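Local atomic coordinates of exocyst complex component EXO70 (Saccharomyces cerevisiae, PDB entry 2B1E), a protein that acts in the secretory pathway as a subunit of the exocyst, the complex that tethers secretory vesicles to sites of exocytosis, and takes part in exocyst assembly. Residues Y129-S134 / I138-L143; R87-S92 / S124-Y129. All blocks are in the same frame, centred on the assembly; numbering follows the deposited sequence.

Contact 1 (Y129-S134 / I138-L143)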
ATOM      1  N   TYR A 129     -15.953   4.716  46.943  1.00 11.90           N
ATOM      2  CA  TYR A 129     -16.240   4.024  48.193  1.00  9.73           C
ATOM      3  C   TYR A 129     -15.223   2.889  48.406  1.00 10.44           C
ATOM      4  O   TYR A 129     -14.590   2.784  49.461  1.00  9.77           O
ATOM      5  CB  TYR A 129     -17.646   3.411  48.165  1.00  6.59           C
ATOM      6  CG  TYR A 129     -17.935   2.589  49.409  1.00 10.34           C
ATOM      7  CD1 TYR A 129     -18.431   3.186  50.572  1.00 10.67           C
ATOM      8  CD2 TYR A 129     -17.637   1.220  49.445  1.00  8.33           C
ATOM      9  CE1 TYR A 129     -18.620   2.438  51.743  1.00 11.32           C
ATOM     10  CE2 TYR A 129     -17.818   0.478  50.595  1.00  8.84           C
ATOM     11  CZ  TYR A 129     -18.308   1.088  51.738  1.00  9.82           C
ATOM     12  OH  TYR A 129     -18.467   0.330  52.869  1.00 11.21           O
ATOM     13  N   PHE A 130     -15.065   2.028  47.409  1.00 11.15           N
ATOM     14  CA  PHE A 130     -14.149   0.905  47.571  1.00 13.14           C
ATOM     15  C   PHE A 130     -12.670   1.271  47.557  1.00 15.48           C
ATOM     16  O   PHE A 130     -11.853   0.582  48.180  1.00 15.54           O
ATOM     17  CB  PHE A 130     -14.468  -0.187  46.555  1.00 13.53           C
ATOM     18  CG  PHE A 130     -15.687  -0.993  46.917  1.00 14.52           C
ATOM     19  CD1 PHE A 130     -15.692  -1.790  48.066  1.00 13.67           C
ATOM     20  CD2 PHE A 130     -16.837  -0.933  46.138  1.00 13.45           C
ATOM     21  CE1 PHE A 130     -16.829  -2.515  48.434  1.00 14.01           C
ATOM     22  CE2 PHE A 130     -17.972  -1.650  46.494  1.00 16.00           C
ATOM     23  CZ  PHE A 130     -17.969  -2.442  47.645  1.00 16.81           C
ATOM     24  N   HIS A 131     -12.313   2.339  46.856  1.00 16.36           N
ATOM     25  CA  HIS A 131     -10.919   2.766  46.866  1.00 19.88           C
ATOM     26  C   HIS A 131     -10.678   3.316  48.266  1.00 21.34           C
ATOM     27  O   HIS A 131      -9.585   3.211  48.807  1.00 21.36           O
ATOM     28  CB  HIS A 131     -10.668   3.838  45.802  1.00 20.35           C
ATOM     29  CG  HIS A 131     -10.385   3.271  44.445  1.00 25.55           C
ATOM     30  ND1 HIS A 131      -9.131   2.838  44.068  1.00 27.37           N
ATOM     31  CD2 HIS A 131     -11.208   2.988  43.406  1.00 25.67           C
ATOM     32  CE1 HIS A 131      -9.195   2.312  42.858  1.00 28.45           C
ATOM     33  NE2 HIS A 131     -10.444   2.389  42.434  1.00 28.85           N
ATOM     34  N   GLY A 132     -11.726   3.876  48.860  1.00 22.15           N
ATOM     35  CA  GLY A 132     -11.608   4.418  50.201  1.00 23.77           C
ATOM     36  C   GLY A 132     -11.532   3.356  51.285  1.00 25.35           C
ATOM     37  O   GLY A 132     -11.052   3.624  52.395  1.00 25.89           O
ATOM     38  N   ASN A 133     -11.996   2.149  50.973  1.00 24.37           N
ATOM     39  CA  ASN A 133     -11.987   1.050  51.937  1.00 23.75           C
ATOM     40  C   ASN A 133     -11.042  -0.096  51.605  1.00 22.55           C
ATOM     41  O   ASN A 133     -11.387  -1.268  51.782  1.00 22.80           O
ATOM     42  CB  ASN A 133     -13.399   0.494  52.119  1.00 25.38           C
ATOM     43  CG  ASN A 133     -14.230   1.338  53.052  1.00 28.29           C
ATOM     44  OD1 ASN A 133     -13.936   1.432  54.248  1.00 27.19           O
ATOM     45  ND2 ASN A 133     -15.273   1.969  52.513  1.00 27.38           N
ATOM     46  N   SER A 134      -9.856   0.241  51.117  1.00 21.87           N
ATOM     47  CA  SER A 134      -8.848  -0.767  50.795  1.00 25.13           C
ATOM     48  C   SER A 134      -9.318  -1.863  49.854  1.00 24.35           C
ATOM     49  O   SER A 134      -8.892  -3.008  49.974  1.00 25.57           O
ATOM     50  CB  SER A 134      -8.332  -1.410  52.084  1.00 24.51           C
ATOM     51  OG  SER A 134      -7.783  -0.422  52.940  1.00 23.55           O
ATOM     52  N   ILE A 138      -9.840  -4.575  43.858  1.00 16.68           N
ATOM     53  CA  ILE A 138     -11.001  -5.450  43.741  1.00 15.94           C
ATOM     54  C   ILE A 138     -12.117  -4.852  42.873  1.00 14.82           C
ATOM     55  O   ILE A 138     -12.611  -5.496  41.945  1.00 13.66           O
ATOM     56  CB  ILE A 138     -11.563  -5.779  45.152  1.00 18.76           C
ATOM     57  CG1 ILE A 138     -10.448  -6.363  46.026  1.00 22.37           C
ATOM     58  CG2 ILE A 138     -12.710  -6.769  45.048  1.00 18.03           C
ATOM     59  CD1 ILE A 138     -10.780  -6.430  47.503  1.00 24.71           C
ATOM     60  N   ILE A 139     -12.516  -3.618  43.160  1.00 13.96           N
ATOM     61  CA  ILE A 139     -13.580  -3.008  42.368  1.00 12.81           C
ATOM     62  C   ILE A 139     -13.059  -2.666  40.969  1.00 13.49           C
ATOM     63  O   ILE A 139     -13.817  -2.647  39.996  1.00 12.48           O
ATOM     64  CB  ILE A 139     -14.168  -1.748  43.083  1.00 10.71           C
ATOM     65  CG1 ILE A 139     -15.455  -1.311  42.385  1.00 12.60           C
ATOM     66  CG2 ILE A 139     -13.166  -0.618  43.098  1.00 10.38           C
ATOM     67  CD1 ILE A 139     -16.565  -2.327  42.482  1.00 11.01           C
ATOM     68  N   GLN A 140     -11.757  -2.428  40.856  1.00 13.32           N
ATOM     69  CA  GLN A 140     -11.175  -2.123  39.554  1.00 15.79           C
ATOM     70  C   GLN A 140     -11.236  -3.368  38.655  1.00 14.79           C
ATOM     71  O   GLN A 140     -11.577  -3.265  37.475  1.00 13.21           O
ATOM     72  CB  GLN A 140      -9.726  -1.652  39.713  1.00 16.90           C
ATOM     73  CG  GLN A 140      -9.084  -1.192  38.416  1.00 21.91           C
ATOM     74  CD  GLN A 140      -7.678  -0.670  38.630  1.00 24.11           C
ATOM     75  OE1 GLN A 140      -7.452   0.190  39.482  1.00 22.57           O
ATOM     76  NE2 GLN A 140      -6.726  -1.183  37.853  1.00 27.11           N
ATOM     77  N   ASP A 141     -10.916  -4.539  39.218  1.00 15.51           N
ATOM     78  CA  ASP A 141     -10.973  -5.794  38.458  1.00 15.98           C
ATOM     79  C   ASP A 141     -12.402  -6.083  37.984  1.00 14.89           C
ATOM     80  O   ASP A 141     -12.605  -6.611  36.889  1.00 14.56           O
ATOM     81  CB  ASP A 141     -10.460  -6.974  39.290  1.00 20.67           C
ATOM     82  CG  ASP A 141      -8.961  -6.890  39.577  1.00 22.85           C
ATOM     83  OD1 ASP A 141      -8.204  -6.357  38.734  1.00 23.84           O
ATOM     84  OD2 ASP A 141      -8.541  -7.379  40.647  1.00 24.88           O
ATOM     85  N   ILE A 142     -13.388  -5.735  38.805  1.00 14.49           N
ATOM     86  CA  ILE A 142     -14.793  -5.920  38.440  1.00 14.46           C
ATOM     87  C   ILE A 142     -15.137  -4.983  37.283  1.00 14.96           C
ATOM     88  O   ILE A 142     -15.760  -5.399  36.298  1.00 14.92           O
ATOM     89  CB  ILE A 142     -15.734  -5.640  39.649  1.00 14.08           C
ATOM     90  CG1 ILE A 142     -15.652  -6.798  40.639  1.00 13.49           C
ATOM     91  CG2 ILE A 142     -17.192  -5.486  39.177  1.00 13.40           C
ATOM     92  CD1 ILE A 142     -16.220  -6.493  42.008  1.00 13.33           C
ATOM     93  N   LEU A 143     -14.726  -3.719  37.395  1.00 14.39           N
ATOM     94  CA  LEU A 143     -14.976  -2.755  36.329  1.00 14.80           C
ATOM     95  C   LEU A 143     -14.371  -3.283  35.030  1.00 14.96           C
ATOM     96  O   LEU A 143     -15.061  -3.433  34.022  1.00 15.45           O
ATOM     97  CB  LEU A 143     -14.347  -1.399  36.655  1.00 14.32           C
ATOM     98  CG  LEU A 143     -14.389  -0.332  35.546  1.00 13.87           C
ATOM     99  CD1 LEU A 143     -15.834  -0.028  35.161  1.00 11.56           C
ATOM    100  CD2 LEU A 143     -13.697   0.955  36.024  1.00 13.79           C
TER
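Phe130 and Ile139 meet almost at right angles, each side chain running across the other. The closest approach is made by the root of the aromatic side chain: Phe130 CB lies 3.7 Å from Ile139 CG2, while ring atom Phe130 CD2 rests 3.9 Å from Ile139 CD1. The isoleucine therefore grips Phe130 at two levels, with one branch on the methylene and the other beside the ring. With CG1 anti to the backbone N (chi1 -168°), CG1 and CD1 are directed to Phe130 CD2, which they meet obliquely, while CG2 lies between N and the carbonyl carbon, facing both Phe130 and His131. The imidazole crosses the same isoleucine roughly perpendicularly, its NE2 4.1 Å from Ile139 CG2. At the edge of that ring, near its plane, stands Gln140 OE1, 4.4 Å from His131 CE1, a loose contact with no hydrogen bond between the two side chains; the amide nitrogen of Gln140 is instead bonded to Gln215. Two consecutive helices joined by a short turn form a helical hairpin here, in an elongated, all-helical chain: helix 117-132 ends, the turn reverses the path, and helix 136-155 sets off with Ile139 packed back against the last turn of its predecessor. The CA atoms of Phe130 and Ile139 come within 6.5 Å. On its other flank the Phe130 ring carries Tyr129 CD2 3.7 Å above its plane, over the centre. The tyrosine ring in turn has Asn133 ND2 over one face, offset toward the rim, and that same nitrogen donates to Tyr129 O over 3.2 Å, approaching from above the carbonyl plane rather than on a lone pair, with an N-H...O angle of 136°.

Contact 2 (R87-S92 / S124-Y129)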
ATOM      1  N   ARG A  87     -21.626  -4.020  45.253  1.00 11.75           N
ATOM      2  CA  ARG A  87     -20.998  -4.631  44.094  1.00 11.75           C
ATOM      3  C   ARG A  87     -22.049  -5.098  43.097  1.00 11.05           C
ATOM      4  O   ARG A  87     -21.888  -4.908  41.899  1.00 10.21           O
ATOM      5  CB  ARG A  87     -20.128  -5.815  44.509  1.00 11.97           C
ATOM      6  CG  ARG A  87     -18.902  -5.416  45.301  1.00 15.69           C
ATOM      7  CD  ARG A  87     -17.994  -6.609  45.575  1.00 17.21           C
ATOM      8  NE  ARG A  87     -17.113  -6.294  46.690  1.00 20.46           N
ATOM      9  CZ  ARG A  87     -17.355  -6.635  47.951  1.00 22.29           C
ATOM     10  NH1 ARG A  87     -18.446  -7.325  48.262  1.00 23.05           N
ATOM     11  NH2 ARG A  87     -16.519  -6.253  48.908  1.00 26.14           N
ATOM     12  N   VAL A  88     -23.108  -5.732  43.595  1.00 11.58           N
ATOM     13  CA  VAL A  88     -24.194  -6.201  42.729  1.00 13.17           C
ATOM     14  C   VAL A  88     -24.770  -5.009  41.958  1.00 12.12           C
ATOM     15  O   VAL A  88     -24.995  -5.062  40.743  1.00 12.68           O
ATOM     16  CB  VAL A  88     -25.350  -6.843  43.569  1.00 11.08           C
ATOM     17  CG1 VAL A  88     -26.553  -7.123  42.669  1.00 10.94           C
ATOM     18  CG2 VAL A  88     -24.870  -8.130  44.211  1.00 11.22           C
ATOM     19  N   TYR A  89     -25.004  -3.929  42.685  1.00 12.78           N
ATOM     20  CA  TYR A  89     -25.562  -2.706  42.117  1.00 13.12           C
ATOM     21  C   TYR A  89     -24.620  -2.110  41.065  1.00 13.08           C
ATOM     22  O   TYR A  89     -25.061  -1.626  40.019  1.00  9.53           O
ATOM     23  CB  TYR A  89     -25.791  -1.690  43.238  1.00 11.79           C
ATOM     24  CG  TYR A  89     -26.717  -0.553  42.877  1.00 12.52           C
ATOM     25  CD1 TYR A  89     -28.098  -0.714  42.929  1.00 11.19           C
ATOM     26  CD2 TYR A  89     -26.210   0.696  42.521  1.00 11.01           C
ATOM     27  CE1 TYR A  89     -28.960   0.343  42.642  1.00 12.91           C
ATOM     28  CE2 TYR A  89     -27.050   1.753  42.235  1.00 12.54           C
ATOM     29  CZ  TYR A  89     -28.429   1.572  42.301  1.00 14.02           C
ATOM     30  OH  TYR A  89     -29.262   2.629  42.057  1.00 12.26           O
ATOM     31  N   PHE A  90     -23.326  -2.127  41.375  1.00 12.59           N
ATOM     32  CA  PHE A  90     -22.282  -1.614  40.488  1.00 13.75           C
ATOM     33  C   PHE A  90     -22.289  -2.397  39.168  1.00 12.11           C
ATOM     34  O   PHE A  90     -22.332  -1.821  38.074  1.00 12.62           O
ATOM     35  CB  PHE A  90     -20.923  -1.775  41.187  1.00 10.67           C
ATOM     36  CG  PHE A  90     -19.751  -1.157  40.448  1.00 10.67           C
ATOM     37  CD1 PHE A  90     -19.568   0.227  40.418  1.00  9.71           C
ATOM     38  CD2 PHE A  90     -18.785  -1.970  39.851  1.00 13.25           C
ATOM     39  CE1 PHE A  90     -18.430   0.790  39.809  1.00 11.59           C
ATOM     40  CE2 PHE A  90     -17.648  -1.420  39.239  1.00  9.89           C
ATOM     41  CZ  PHE A  90     -17.474  -0.036  39.221  1.00 11.68           C
ATOM     42  N   ILE A  91     -22.243  -3.714  39.291  1.00 11.51           N
ATOM     43  CA  ILE A  91     -22.231  -4.616  38.143  1.00 12.11           C
ATOM     44  C   ILE A  91     -23.522  -4.479  37.328  1.00 13.19           C
ATOM     45  O   ILE A  91     -23.519  -4.561  36.099  1.00  9.97           O
ATOM     46  CB  ILE A  91     -22.068  -6.079  38.629  1.00 11.87           C
ATOM     47  CG1 ILE A  91     -20.663  -6.273  39.227  1.00 12.73           C
ATOM     48  CG2 ILE A  91     -22.272  -7.037  37.484  1.00 13.43           C
ATOM     49  CD1 ILE A  91     -20.464  -7.618  39.939  1.00 14.00           C
ATOM     50  N   SER A  92     -24.630  -4.264  38.018  1.00 11.85           N
ATOM     51  CA  SER A  92     -25.895  -4.118  37.328  1.00 14.17           C
ATOM     52  C   SER A  92     -25.895  -2.880  36.421  1.00 15.04           C
ATOM     53  O   SER A  92     -26.308  -2.950  35.265  1.00 13.22           O
ATOM     54  CB  SER A  92     -27.033  -4.026  38.345  1.00 13.30           C
ATOM     55  OG  SER A  92     -28.255  -3.830  37.679  1.00 16.28           O
ATOM     56  N   SER A 124     -18.969   6.131  39.776  1.00 13.13           N
ATOM     57  CA  SER A 124     -17.854   6.836  40.400  1.00 13.52           C
ATOM     58  C   SER A 124     -17.938   6.819  41.912  1.00 13.02           C
ATOM     59  O   SER A 124     -16.917   6.675  42.589  1.00 11.98           O
ATOM     60  CB  SER A 124     -17.788   8.289  39.915  1.00 13.92           C
ATOM     61  OG  SER A 124     -17.442   8.344  38.543  1.00 14.78           O
ATOM     62  N   TRP A 125     -19.150   6.979  42.445  1.00 10.59           N
ATOM     63  CA  TRP A 125     -19.344   6.976  43.883  1.00 10.17           C
ATOM     64  C   TRP A 125     -18.952   5.633  44.484  1.00  9.97           C
ATOM     65  O   TRP A 125     -18.386   5.581  45.568  1.00  9.32           O
ATOM     66  CB  TRP A 125     -20.806   7.287  44.235  1.00 11.02           C
ATOM     67  CG  TRP A 125     -21.045   7.499  45.710  1.00 12.97           C
ATOM     68  CD1 TRP A 125     -21.443   6.563  46.626  1.00 13.83           C
ATOM     69  CD2 TRP A 125     -20.884   8.722  46.436  1.00 13.81           C
ATOM     70  NE1 TRP A 125     -21.536   7.130  47.875  1.00 15.68           N
ATOM     71  CE2 TRP A 125     -21.199   8.454  47.788  1.00 15.56           C
ATOM     72  CE3 TRP A 125     -20.497  10.019  46.075  1.00 13.77           C
ATOM     73  CZ2 TRP A 125     -21.141   9.438  48.785  1.00 15.22           C
ATOM     74  CZ3 TRP A 125     -20.438  11.004  47.071  1.00 16.34           C
ATOM     75  CH2 TRP A 125     -20.758  10.701  48.408  1.00 14.46           C
ATOM     76  N   ILE A 126     -19.262   4.550  43.778  1.00  8.87           N
ATOM     77  CA  ILE A 126     -18.956   3.219  44.271  1.00  9.09           C
ATOM     78  C   ILE A 126     -17.460   2.931  44.160  1.00  9.32           C
ATOM     79  O   ILE A 126     -16.874   2.320  45.058  1.00 10.66           O
ATOM     80  CB  ILE A 126     -19.821   2.155  43.540  1.00  9.90           C
ATOM     81  CG1 ILE A 126     -21.290   2.340  43.946  1.00  8.04           C
ATOM     82  CG2 ILE A 126     -19.367   0.728  43.920  1.00  5.23           C
ATOM     83  CD1 ILE A 126     -22.270   1.481  43.150  1.00 10.90           C
ATOM     84  N   LEU A 127     -16.837   3.385  43.077  1.00  9.93           N
ATOM     85  CA  LEU A 127     -15.395   3.208  42.916  1.00  9.20           C
ATOM     86  C   LEU A 127     -14.685   3.917  44.055  1.00 10.29           C
ATOM     87  O   LEU A 127     -13.763   3.371  44.663  1.00  9.76           O
ATOM     88  CB  LEU A 127     -14.918   3.801  41.592  1.00 10.98           C
ATOM     89  CG  LEU A 127     -15.195   2.913  40.386  1.00 12.28           C
ATOM     90  CD1 LEU A 127     -15.092   3.741  39.127  1.00 12.87           C
ATOM     91  CD2 LEU A 127     -14.218   1.730  40.375  1.00 10.60           C
ATOM     92  N   ASP A 128     -15.110   5.149  44.330  1.00 10.95           N
ATOM     93  CA  ASP A 128     -14.517   5.925  45.411  1.00 14.07           C
ATOM     94  C   ASP A 128     -14.757   5.253  46.753  1.00 12.77           C
ATOM     95  O   ASP A 128     -13.875   5.221  47.613  1.00 13.52           O
ATOM     96  CB  ASP A 128     -15.081   7.345  45.439  1.00 14.35           C
ATOM     97  CG  ASP A 128     -14.446   8.245  44.386  1.00 19.91           C
ATOM     98  OD1 ASP A 128     -13.205   8.198  44.220  1.00 21.88           O
ATOM     99  OD2 ASP A 128     -15.182   9.011  43.737  1.00 21.06           O
ATOM    100  N   TYR A 129     -15.953   4.716  46.943  1.00 11.90           N
ATOM    101  CA  TYR A 129     -16.240   4.024  48.193  1.00  9.73           C
ATOM    102  C   TYR A 129     -15.223   2.889  48.406  1.00 10.44           C
ATOM    103  O   TYR A 129     -14.590   2.784  49.461  1.00  9.77           O
ATOM    104  CB  TYR A 129     -17.646   3.411  48.165  1.00  6.59           C
ATOM    105  CG  TYR A 129     -17.935   2.589  49.409  1.00 10.34           C
ATOM    106  CD1 TYR A 129     -18.431   3.186  50.572  1.00 10.67           C
ATOM    107  CD2 TYR A 129     -17.637   1.220  49.445  1.00  8.33           C
ATOM    108  CE1 TYR A 129     -18.620   2.438  51.743  1.00 11.32           C
ATOM    109  CE2 TYR A 129     -17.818   0.478  50.595  1.00  8.84           C
ATOM    110  CZ  TYR A 129     -18.308   1.088  51.738  1.00  9.82           C
ATOM    111  OH  TYR A 129     -18.467   0.330  52.869  1.00 11.21           O
TER
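With CG anti to the backbone N in Phe90 (chi1 -174°) and CG2 likewise in Ile126, whose CG1 is anti to the carbonyl carbon (chi1 -68°), the two side chains slide past each other in opposite directions between their helices. Helices 66-94 and 117-132 belong to the helical bundle of the Exo70 rod; their local segments run roughly antiparallel, at 141°, with axes 10.4 Å apart. The tightest approach is Phe90 CD1 to Ile126 CG2, 3.5 Å, while Ile126 CD1 reaches back to Phe90 CB at 4.0 Å, so the isoleucine spans the aromatic side chain from its methylene to its ring. Leu127 crosses the far end of the phenyl group at about a right angle, with Leu127 CD2 3.9 Å from Phe90 CZ. Replacing Phe90 by an alanine would probably open a gap between the helices, leaving Leu127 and the CG2 branch of Ile126 without their aromatic partner. Ile139 and Ile142 of helix 136-155 also touch Phe90, so a third helix shares its packing. Tyr89, whose hydroxyl is hydrogen-bonded to Asn34, borders the contact on the Ile126 side: Ile126 CD1 sits at the edge of its ring, near the plane, 4.1 Å from Tyr89 CD2.

Both contacts are buried and both use helix 117-132, yet they differ in how chain connectivity brings the partners together. Contact 1 joins helices that follow one another through a short turn; contact 2 pairs that helix with one more distant in sequence. Contact 2 is wholly apolar where its segments meet, whereas contact 1 adds a partly exposed imidazole at its margin and a buried glutamine whose amide is hydrogen-bonded to Gln215. Their centres are 8 Å apart, and they merge into one hydrophobic layer: Ile139 CD1 lies 3.5 Å from Phe90 CD2, and Ile139 CG2 is 3.7 Å from Leu127 CD2. At one end Arg87, salt-bridged to Glu135, lays its guanidinium NH2 3.8 Å from Phe130 CE1.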